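Local coordinates for hypothetical protein (Bacillus cereus, PDB 2O3L) that is of unknown function but folds as a small all-helical protein of the DUF1048 family, with its helices wound into a left-handed superhelix, at residues A[7-21]-A[46-60]. Sequence-based numbering, arbitrary orientation.
Sequences MARVAALPEDYQFVF and LIDLFEAGAAEGRQV. With GOL (glycerol), chain C.
The Tyr17 ring is held on both faces by the 46-60 segment. Val60 CB sits over the centre of one face, 3.5 Å from the ring centroid. Ala54 CB lies on the opposite face, offset toward the rim. One edge of the ring points at the face of Phe50 in a T-shaped pair, planes at 83° and centroids 5.4 Å apart. Arg58 O lies at the ring edge, in plane, and accepts a hydrogen bond from Tyr17 OH at 2.6 Å. The hydroxyl reaches this carbonyl from above its plane. The oxygen follows helix 36-56, which Gly57 ends with a Schellman motif. A glycerol, probably from the crystallisation liquor, hydrogen-bonds Asp16 OD1 and Ala54 O. Phe50 takes Val60 CG2 on one face and Leu46 CG on the other. Val10 CG2 lies over the centre of one Phe21 face, 3.7 Å above the plane.

Ile47 is a knob among Met7, Arg9, Val10 and Phe21. With CG1 anti to its carbonyl carbon (chi1 -69°), it meets Phe21 CE1 through CG1 at 3.6 Å.

The Arg9 guanidinium receives Asp48 OD1 at its edge, 2.8 Å from NH2 and 6° out of plane. Glu51 OE1 lies obliquely to the guanidinium, 3.0 Å from Arg9 NH2, and Arg9 NE makes a weak hydrogen bond to Glu51 OE2. The three residues form a salt-bridge network.

Segment 46-56 thus runs roughly parallel to 7-11 and roughly antiparallel to 15-21. The shared arginine would partly offset the repulsion between the two carboxylates, and the tyrosine hydroxyl ties helix 15-31 to the turn leading into helix 60-64.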
loop_
_atom_site.group_PDB
_atom_site.type_symbol
_atom_site.label_atom_id
_atom_site.label_comp_id
_atom_site.label_asym_id
_atom_site.label_seq_id
_atom_site.Cartn_x
_atom_site.Cartn_y
_atom_site.Cartn_z
HETATM N N MSE A 7 1.781 9.902 -4.123
HETATM C CA MSE A 7 0.949 10.351 -2.998
HETATM C C MSE A 7 -0.307 11.107 -3.507
HETATM O O MSE A 7 -1.376 11.000 -2.928
HETATM C CB MSE A 7 1.751 11.202 -2.025
HETATM C CG MSE A 7 2.896 10.460 -1.363
HETATM SE SE MSE A 7 2.371 8.799 -0.496
HETATM C CE MSE A 7 3.032 7.510 -1.995
ATOM N N ALA A 8 -0.187 11.803 -4.633
ATOM C CA ALA A 8 -1.343 12.463 -5.241
ATOM C C ALA A 8 -2.401 11.446 -5.699
ATOM O O ALA A 8 -3.610 11.663 -5.540
ATOM C CB ALA A 8 -0.896 13.307 -6.399
ATOM N N ARG A 9 -1.945 10.330 -6.258
ATOM C CA ARG A 9 -2.830 9.268 -6.615
ATOM C C ARG A 9 -3.552 8.679 -5.415
ATOM O O ARG A 9 -4.730 8.298 -5.516
ATOM C CB ARG A 9 -2.066 8.207 -7.380
ATOM C CG ARG A 9 -1.634 8.769 -8.739
ATOM C CD ARG A 9 -0.676 7.889 -9.507
ATOM N NE ARG A 9 -1.102 6.504 -9.449
ATOM C CZ ARG A 9 -0.529 5.519 -10.113
ATOM N NH1 ARG A 9 0.494 5.760 -10.936
ATOM N NH2 ARG A 9 -1.018 4.294 -9.975
ATOM N N VAL A 10 -2.866 8.602 -4.274
ATOM C CA VAL A 10 -3.496 8.107 -3.045
ATOM C C VAL A 10 -4.584 9.081 -2.607
ATOM O O VAL A 10 -5.672 8.680 -2.257
ATOM C CB VAL A 10 -2.473 7.896 -1.898
ATOM C CG1 VAL A 10 -3.159 7.580 -0.594
ATOM C CG2 VAL A 10 -1.545 6.720 -2.249
ATOM N N ALA A 11 -4.290 10.357 -2.703
ATOM C CA ALA A 11 -5.218 11.397 -2.310
ATOM C C ALA A 11 -6.445 11.425 -3.189
ATOM O O ALA A 11 -7.433 12.032 -2.811
ATOM C CB ALA A 11 -4.528 12.727 -2.327
ATOM N N ALA A 12 -6.396 10.764 -4.346
ATOM C CA ALA A 12 -7.532 10.791 -5.262
ATOM C C ALA A 12 -8.428 9.600 -4.960
ATOM O O ALA A 12 -9.517 9.529 -5.431
ATOM C CB ALA A 12 -7.074 10.742 -6.714
ATOM N N LEU A 13 -7.962 8.664 -4.163
ATOM C CA LEU A 13 -8.784 7.522 -3.785
ATOM C C LEU A 13 -9.818 7.889 -2.726
ATOM O O LEU A 13 -9.693 8.930 -2.052
ATOM C CB LEU A 13 -7.901 6.423 -3.231
ATOM C CG LEU A 13 -6.792 5.872 -4.150
ATOM C CD1 LEU A 13 -5.867 4.973 -3.358
ATOM C CD2 LEU A 13 -7.369 5.130 -5.333
ATOM N N PRO A 14 -10.858 7.050 -2.573
ATOM C CA PRO A 14 -11.850 7.311 -1.518
ATOM C C PRO A 14 -11.153 7.348 -0.152
ATOM O O PRO A 14 -10.084 6.733 0.007
ATOM C CB PRO A 14 -12.794 6.120 -1.629
ATOM C CG PRO A 14 -12.638 5.633 -3.086
ATOM C CD PRO A 14 -11.204 5.863 -3.390
ATOM N N GLU A 15 -11.748 8.059 0.800
ATOM C CA GLU A 15 -11.140 8.279 2.109
ATOM C C GLU A 15 -10.761 6.961 2.831
ATOM O O GLU A 15 -9.705 6.886 3.459
ATOM C CB GLU A 15 -12.038 9.163 3.015
ATOM N N ASP A 16 -11.589 5.928 2.725
ATOM C CA ASP A 16 -11.253 4.689 3.405
ATOM C C ASP A 16 -10.005 4.033 2.806
ATOM O O ASP A 16 -9.185 3.488 3.546
ATOM C CB ASP A 16 -12.439 3.722 3.531
ATOM C CG ASP A 16 -13.102 3.362 2.210
ATOM O OD1 ASP A 16 -12.629 3.711 1.102
ATOM O OD2 ASP A 16 -14.148 2.680 2.305
ATOM N N TYR A 17 -9.847 4.114 1.479
ATOM C CA TYR A 17 -8.641 3.649 0.816
ATOM C C TYR A 17 -7.426 4.453 1.292
ATOM O O TYR A 17 -6.328 3.910 1.488
ATOM C CB TYR A 17 -8.762 3.764 -0.711
ATOM C CG TYR A 17 -9.362 2.574 -1.409
ATOM C CD1 TYR A 17 -10.763 2.425 -1.524
ATOM C CD2 TYR A 17 -8.537 1.586 -1.989
ATOM C CE1 TYR A 17 -11.324 1.312 -2.180
ATOM C CE2 TYR A 17 -9.082 0.460 -2.649
ATOM C CZ TYR A 17 -10.471 0.336 -2.735
ATOM O OH TYR A 17 -11.003 -0.731 -3.365
ATOM N N GLN A 18 -7.612 5.749 1.448
ATOM C CA GLN A 18 -6.552 6.604 1.940
ATOM C C GLN A 18 -6.096 6.218 3.330
ATOM O O GLN A 18 -4.891 6.219 3.578
ATOM C CB GLN A 18 -6.960 8.066 1.927
ATOM C CG GLN A 18 -7.210 8.578 0.491
ATOM C CD GLN A 18 -7.524 10.054 0.481
ATOM O OE1 GLN A 18 -6.829 10.827 1.110
ATOM N NE2 GLN A 18 -8.593 10.443 -0.211
ATOM N N PHE A 19 -7.036 5.891 4.226
ATOM C CA PHE A 19 -6.676 5.650 5.624
ATOM C C PHE A 19 -5.920 4.335 5.704
ATOM O O PHE A 19 -4.894 4.200 6.404
ATOM C CB PHE A 19 -7.923 5.629 6.497
ATOM C CG PHE A 19 -7.633 5.525 7.957
ATOM C CD1 PHE A 19 -7.094 6.598 8.644
ATOM C CD2 PHE A 19 -7.904 4.347 8.651
ATOM C CE1 PHE A 19 -6.813 6.519 10.023
ATOM C CE2 PHE A 19 -7.617 4.238 10.016
ATOM C CZ PHE A 19 -7.082 5.347 10.713
ATOM N N VAL A 20 -6.404 3.360 4.948
ATOM C CA VAL A 20 -5.793 2.055 4.936
ATOM C C VAL A 20 -4.390 2.090 4.307
ATOM O O VAL A 20 -3.492 1.458 4.820
ATOM C CB VAL A 20 -6.676 1.033 4.261
ATOM C CG1 VAL A 20 -5.931 -0.305 4.087
ATOM C CG2 VAL A 20 -7.927 0.835 5.133
ATOM N N PHE A 21 -4.233 2.828 3.215
ATOM C CA PHE A 21 -2.922 3.057 2.667
ATOM C C PHE A 21 -1.943 3.650 3.696
ATOM O O PHE A 21 -0.809 3.225 3.776
ATOM C CB PHE A 21 -2.957 3.964 1.425
ATOM C CG PHE A 21 -1.590 4.174 0.844
ATOM C CD1 PHE A 21 -1.028 3.219 0.024
ATOM C CD2 PHE A 21 -0.818 5.262 1.225
ATOM C CE1 PHE A 21 0.257 3.354 -0.434
ATOM C CE2 PHE A 21 0.446 5.425 0.738
ATOM C CZ PHE A 21 0.997 4.453 -0.085
ATOM N N LEU A 46 1.240 -1.306 -4.628
ATOM C CA LEU A 46 0.026 -1.314 -3.853
ATOM C C LEU A 46 -0.947 -0.203 -4.299
ATOM O O LEU A 46 -2.177 -0.418 -4.297
ATOM C CB LEU A 46 0.311 -1.207 -2.370
ATOM C CG LEU A 46 -0.921 -1.275 -1.447
ATOM C CD1 LEU A 46 -1.449 -2.706 -1.410
ATOM C CD2 LEU A 46 -0.513 -0.822 -0.058
ATOM N N ILE A 47 -0.413 0.946 -4.714
ATOM C CA ILE A 47 -1.260 2.036 -5.200
ATOM C C ILE A 47 -1.892 1.646 -6.544
ATOM O O ILE A 47 -3.038 1.983 -6.809
ATOM C CB ILE A 47 -0.434 3.337 -5.354
ATOM C CG1 ILE A 47 -0.035 3.837 -3.952
ATOM C CG2 ILE A 47 -1.181 4.404 -6.143
ATOM C CD1 ILE A 47 1.123 4.813 -3.943
ATOM N N ASP A 48 -1.148 0.957 -7.408
ATOM C CA ASP A 48 -1.750 0.427 -8.626
ATOM C C ASP A 48 -2.925 -0.507 -8.278
ATOM O O ASP A 48 -3.978 -0.469 -8.909
ATOM C CB ASP A 48 -0.747 -0.345 -9.479
ATOM C CG ASP A 48 0.037 0.534 -10.423
ATOM O OD1 ASP A 48 -0.367 1.685 -10.644
ATOM O OD2 ASP A 48 1.062 0.068 -10.958
ATOM N N LEU A 49 -2.713 -1.378 -7.309
ATOM C CA LEU A 49 -3.743 -2.359 -6.928
ATOM C C LEU A 49 -4.973 -1.644 -6.315
ATOM O O LEU A 49 -6.091 -1.953 -6.649
ATOM C CB LEU A 49 -3.171 -3.346 -5.936
ATOM C CG LEU A 49 -4.055 -4.508 -5.462
ATOM C CD1 LEU A 49 -4.136 -5.549 -6.505
ATOM C CD2 LEU A 49 -3.519 -5.114 -4.168
ATOM N N PHE A 50 -4.735 -0.704 -5.417
ATOM C CA PHE A 50 -5.785 0.085 -4.810
ATOM C C PHE A 50 -6.528 0.951 -5.833
ATOM O O PHE A 50 -7.766 1.036 -5.783
ATOM C CB PHE A 50 -5.228 0.977 -3.689
ATOM C CG PHE A 50 -5.078 0.310 -2.355
ATOM C CD1 PHE A 50 -5.046 -1.049 -2.209
ATOM C CD2 PHE A 50 -4.913 1.101 -1.207
ATOM C CE1 PHE A 50 -4.880 -1.637 -0.944
ATOM C CE2 PHE A 50 -4.785 0.523 0.049
ATOM C CZ PHE A 50 -4.754 -0.854 0.187
ATOM N N GLU A 51 -5.821 1.560 -6.784
ATOM C CA GLU A 51 -6.524 2.308 -7.828
ATOM C C GLU A 51 -7.425 1.447 -8.655
ATOM O O GLU A 51 -8.512 1.891 -9.050
ATOM C CB GLU A 51 -5.592 2.995 -8.819
ATOM C CG GLU A 51 -5.022 4.271 -8.332
ATOM C CD GLU A 51 -4.330 5.072 -9.427
ATOM O OE1 GLU A 51 -3.996 4.527 -10.513
ATOM O OE2 GLU A 51 -4.149 6.282 -9.175
ATOM N N ALA A 52 -6.960 0.247 -9.013
ATOM C CA ALA A 52 -7.786 -0.643 -9.809
ATOM C C ALA A 52 -9.020 -1.071 -9.023
ATOM O O ALA A 52 -10.150 -1.066 -9.521
ATOM C CB ALA A 52 -6.980 -1.885 -10.260
ATOM N N GLY A 53 -8.798 -1.509 -7.805
ATOM C CA GLY A 53 -9.895 -1.934 -6.961
ATOM C C GLY A 53 -10.951 -0.851 -6.758
ATOM O O GLY A 53 -12.143 -1.139 -6.856
ATOM N N ALA A 54 -10.521 0.384 -6.487
ATOM C CA ALA A 54 -11.473 1.502 -6.356
ATOM C C ALA A 54 -12.184 1.732 -7.684
ATOM O O ALA A 54 -13.395 1.942 -7.710
ATOM C CB ALA A 54 -10.782 2.762 -5.908
ATOM N N ALA A 55 -11.449 1.670 -8.793
ATOM C CA ALA A 55 -12.082 1.792 -10.104
ATOM C C ALA A 55 -13.127 0.711 -10.381
ATOM O O ALA A 55 -14.093 0.980 -11.047
ATOM C CB ALA A 55 -11.048 1.817 -11.239
ATOM N N GLU A 56 -12.937 -0.504 -9.882
ATOM C CA GLU A 56 -13.889 -1.597 -10.104
ATOM C C GLU A 56 -15.036 -1.509 -9.096
ATOM O O GLU A 56 -15.984 -2.245 -9.216
ATOM C CB GLU A 56 -13.200 -2.968 -9.903
ATOM C CG GLU A 56 -12.141 -3.304 -10.938
ATOM C CD GLU A 56 -12.696 -3.684 -12.272
ATOM O OE1 GLU A 56 -13.891 -4.066 -12.365
ATOM O OE2 GLU A 56 -11.914 -3.618 -13.237
ATOM N N GLY A 57 -14.891 -0.673 -8.063
ATOM C CA GLY A 57 -15.925 -0.462 -7.083
ATOM C C GLY A 57 -15.844 -1.380 -5.876
ATOM O O GLY A 57 -16.836 -1.536 -5.145
ATOM N N ARG A 58 -14.659 -1.951 -5.613
ATOM C CA ARG A 58 -14.510 -2.790 -4.439
ATOM C C ARG A 58 -14.197 -1.942 -3.236
ATOM O O ARG A 58 -13.635 -0.860 -3.334
ATOM C CB ARG A 58 -13.386 -3.825 -4.600
ATOM C CG ARG A 58 -13.502 -4.698 -5.776
ATOM C CD ARG A 58 -14.661 -5.688 -5.612
ATOM N NE ARG A 58 -14.543 -6.563 -4.459
ATOM C CZ ARG A 58 -13.940 -7.763 -4.483
ATOM N NH1 ARG A 58 -13.346 -8.231 -5.588
ATOM N NH2 ARG A 58 -13.906 -8.491 -3.394
ATOM N N GLN A 59 -14.483 -2.501 -2.079
ATOM C CA GLN A 59 -14.146 -1.842 -0.828
ATOM C C GLN A 59 -12.700 -2.213 -0.434
ATOM O O GLN A 59 -12.263 -3.347 -0.634
ATOM C CB GLN A 59 -15.151 -2.256 0.262
ATOM C CG GLN A 59 -16.595 -1.739 0.019
ATOM C CD GLN A 59 -16.752 -0.250 0.274
ATOM O OE1 GLN A 59 -16.017 0.338 1.060
ATOM N NE2 GLN A 59 -17.710 0.361 -0.390
ATOM N N VAL A 60 -11.968 -1.257 0.155
ATOM C CA VAL A 60 -10.579 -1.484 0.465
ATOM C C VAL A 60 -10.327 -2.717 1.326
ATOM O O VAL A 60 -9.401 -3.472 1.056
ATOM C CB VAL A 60 -9.840 -0.215 1.005
ATOM C CG1 VAL A 60 -10.311 0.156 2.395
ATOM C CG2 VAL A 60 -8.319 -0.463 0.958
HETATM C C1 GOL C . -15.411 3.300 -2.009
HETATM O O1 GOL C . -14.465 2.868 -1.040
HETATM C C2 GOL C . -15.756 2.262 -3.097
HETATM O O2 GOL C . -16.042 1.020 -2.504
HETATM C C3 GOL C . -14.680 2.072 -4.165
HETATM O O3 GOL C . -14.893 2.929 -5.285
HETATM O O HOH W 1 2.038 3.045 -12.420
#